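Local coordinates for glyoxalase family protein (Enterococcus faecalis, PDB 2P25) that belongs to the glyoxalase/bleomycin resistance protein/dioxygenase superfamily and pairs two subunits built from mixed beta-sheets flanked by helices, at residues 21-24 with 25-29. Numbering follows the deposited sequence.
Sequences NFYV and EKLGF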
ATOM      1  N   ASN A  21      -1.604 -19.559   2.875  1.00 18.75           N
ATOM      2  CA  ASN A  21      -0.774 -19.977   4.008  1.00 20.14           C
ATOM      3  C   ASN A  21      -0.264 -18.747   4.764  1.00 19.69           C
ATOM      4  O   ASN A  21      -0.315 -18.692   5.997  1.00 20.97           O
ATOM      5  CB  ASN A  21       0.367 -20.843   3.482  1.00 21.36           C
ATOM      6  CG  ASN A  21       1.259 -21.383   4.572  1.00 26.18           C
ATOM      7  OD1 ASN A  21       0.836 -22.182   5.424  1.00 31.21           O
ATOM      8  ND2 ASN A  21       2.523 -20.973   4.538  1.00 32.14           N
ATOM      9  N   PHE A  22       0.165 -17.734   4.026  1.00 18.49           N
ATOM     10  CA  PHE A  22       0.782 -16.557   4.640  1.00 18.56           C
ATOM     11  C   PHE A  22      -0.254 -15.570   5.181  1.00 18.69           C
ATOM     12  O   PHE A  22      -0.272 -15.266   6.379  1.00 19.41           O
ATOM     13  CB  PHE A  22       1.712 -15.875   3.627  1.00 18.79           C
ATOM     14  CG  PHE A  22       2.511 -14.730   4.202  1.00 17.99           C
ATOM     15  CD1 PHE A  22       3.787 -14.958   4.770  1.00 18.63           C
ATOM     16  CD2 PHE A  22       2.018 -13.427   4.140  1.00 17.57           C
ATOM     17  CE1 PHE A  22       4.548 -13.870   5.283  1.00 18.59           C
ATOM     18  CE2 PHE A  22       2.762 -12.324   4.633  1.00 17.79           C
ATOM     19  CZ  PHE A  22       4.027 -12.558   5.241  1.00 18.91           C
ATOM     20  N   TYR A  23      -1.109 -15.047   4.312  1.00 18.44           N
ATOM     21  CA  TYR A  23      -2.028 -13.987   4.738  1.00 18.10           C
ATOM     22  C   TYR A  23      -3.198 -14.450   5.597  1.00 19.49           C
ATOM     23  O   TYR A  23      -3.590 -13.776   6.533  1.00 20.81           O
ATOM     24  CB  TYR A  23      -2.535 -13.193   3.532  1.00 18.38           C
ATOM     25  CG  TYR A  23      -1.471 -12.322   2.926  1.00 17.67           C
ATOM     26  CD1 TYR A  23      -1.159 -11.096   3.490  1.00 18.19           C
ATOM     27  CD2 TYR A  23      -0.752 -12.732   1.782  1.00 16.37           C
ATOM     28  CE1 TYR A  23      -0.178 -10.281   2.951  1.00 17.63           C
ATOM     29  CE2 TYR A  23       0.246 -11.917   1.232  1.00 17.26           C
ATOM     30  CZ  TYR A  23       0.514 -10.690   1.814  1.00 18.49           C
ATOM     31  OH  TYR A  23       1.473  -9.840   1.310  1.00 17.16           O
ATOM     32  N   VAL A  24      -3.771 -15.594   5.246  1.00 19.66           N
ATOM     33  CA  VAL A  24      -4.916 -16.095   5.976  1.00 20.95           C
ATOM     34  C   VAL A  24      -4.458 -16.887   7.195  1.00 21.67           C
ATOM     35  O   VAL A  24      -4.855 -16.565   8.328  1.00 23.69           O
ATOM     36  CB  VAL A  24      -5.856 -16.906   5.061  1.00 20.64           C
ATOM     37  CG1 VAL A  24      -7.032 -17.523   5.877  1.00 22.00           C
ATOM     38  CG2 VAL A  24      -6.389 -16.006   3.904  1.00 20.59           C
ATOM     39  N   GLU A  25      -3.647 -17.922   6.990  1.00 22.31           N
ATOM     40  CA  GLU A  25      -3.318 -18.821   8.099  1.00 24.58           C
ATOM     41  C   GLU A  25      -2.384 -18.208   9.145  1.00 24.52           C
ATOM     42  O   GLU A  25      -2.600 -18.381  10.351  1.00 25.81           O
ATOM     43  CB  GLU A  25      -2.817 -20.196   7.592  1.00 24.16           C
ATOM     44  CG  GLU A  25      -3.868 -20.987   6.765  1.00 27.98           C
ATOM     45  CD  GLU A  25      -5.165 -21.274   7.536  1.00 31.69           C
ATOM     46  OE1 GLU A  25      -5.102 -21.510   8.769  1.00 34.65           O
ATOM     47  OE2 GLU A  25      -6.251 -21.264   6.909  1.00 33.16           O
ATOM     48  N   LYS A  26      -1.369 -17.477   8.702  1.00 22.97           N
ATOM     49  CA  LYS A  26      -0.397 -16.925   9.617  1.00 22.95           C
ATOM     50  C   LYS A  26      -0.727 -15.535  10.113  1.00 23.84           C
ATOM     51  O   LYS A  26      -0.745 -15.298  11.322  1.00 24.91           O
ATOM     52  CB  LYS A  26       1.017 -16.992   9.018  1.00 22.27           C
ATOM     53  CG  LYS A  26       1.409 -18.414   8.731  1.00 21.83           C
ATOM     54  CD  LYS A  26       2.760 -18.527   8.042  1.00 21.97           C
ATOM     55  CE  LYS A  26       3.153 -19.992   7.901  1.00 23.71           C
ATOM     56  NZ  LYS A  26       4.472 -20.170   7.191  1.00 24.45           N
ATOM     57  N   LEU A  27      -1.002 -14.615   9.201  1.00 22.79           N
ATOM     58  CA  LEU A  27      -1.328 -13.242   9.582  1.00 23.53           C
ATOM     59  C   LEU A  27      -2.753 -13.110  10.131  1.00 23.81           C
ATOM     60  O   LEU A  27      -3.086 -12.097  10.762  1.00 24.93           O
ATOM     61  CB  LEU A  27      -1.118 -12.278   8.407  1.00 23.39           C
ATOM     62  CG  LEU A  27       0.263 -11.588   8.398  1.00 25.76           C
ATOM     63  CD1 LEU A  27       1.405 -12.484   8.866  1.00 26.82           C
ATOM     64  CD2 LEU A  27       0.579 -10.901   7.129  1.00 20.32           C
ATOM     65  N   GLY A  28      -3.579 -14.123   9.878  1.00 23.46           N
ATOM     66  CA  GLY A  28      -4.916 -14.187  10.468  1.00 23.57           C
ATOM     67  C   GLY A  28      -5.975 -13.349   9.791  1.00 24.17           C
ATOM     68  O   GLY A  28      -7.014 -13.036  10.397  1.00 24.29           O
ATOM     69  N   PHE A  29      -5.749 -12.983   8.532  1.00 22.67           N
ATOM     70  CA  PHE A  29      -6.790 -12.348   7.758  1.00 23.46           C
ATOM     71  C   PHE A  29      -7.863 -13.405   7.498  1.00 23.84           C
ATOM     72  O   PHE A  29      -7.564 -14.614   7.453  1.00 23.80           O
ATOM     73  CB  PHE A  29      -6.217 -11.795   6.460  1.00 23.77           C
ATOM     74  CG  PHE A  29      -5.543 -10.486   6.630  1.00 25.57           C
ATOM     75  CD1 PHE A  29      -6.265  -9.294   6.484  1.00 29.60           C
ATOM     76  CD2 PHE A  29      -4.189 -10.425   6.924  1.00 28.36           C
ATOM     77  CE1 PHE A  29      -5.648  -8.052   6.622  1.00 29.95           C
ATOM     78  CE2 PHE A  29      -3.539  -9.175   7.066  1.00 30.05           C
ATOM     79  CZ  PHE A  29      -4.280  -7.993   6.923  1.00 30.26           C
TER
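With chi1 at -174°, Phe22 holds its ring trans to its backbone N, and Leu27, whose chi1 of -95° lies off the staggered positions, brings CD2 to 3.6 Å from Phe22 CE2. The same methyl lies 4.0 Å from Tyr23 CD1, the side chains of Tyr23 and Leu27 running side by side. The Phe22 ring turns its edge to one face of the Tyr23 ring, with Phe22 CD2 over the centre, 3.6 Å above the plane.

Along the backbone, helix 16-26 ends in a widened, Schellman-like C-cap. Leu27 N donates to Phe22 O at 3.0 Å, nearly in line with the carbonyl, in a wide, pi-type turn; Lys26 N makes only weak bonds, to Asn21 O and Phe22 O. Phe29 N then reaches back six residues to Tyr23 O (3.0 Å), in the carbonyl plane, while Gly28, with positive phi, turns the chain and gives Val24 O a weak bond. Tyr23 O also lies at the edge of the Phe29 ring, 3.4 Å from CD2. Lys26 runs extended beyond CG past Asn21, and its NZ bonds to Gln94 O.

The cap joins the helix to strand 30-37 in the beta-alpha-beta-beta-beta module of this superfamily. Phe29 packs on Leu47, Leu49 and Leu54 of neighbouring strands, and Phe3 of the second subunit touches Leu27 and Phe29. Tyr23 is held at its hydroxyl by Asp116 OD2 and covered on one face by Phe22. Phe22 O and Tyr23 O thus each receive a well-formed N-H bond and Val24 O a weak one, keeping the helix-end carbonyls paired while the aromatic and leucine side chains stay buried.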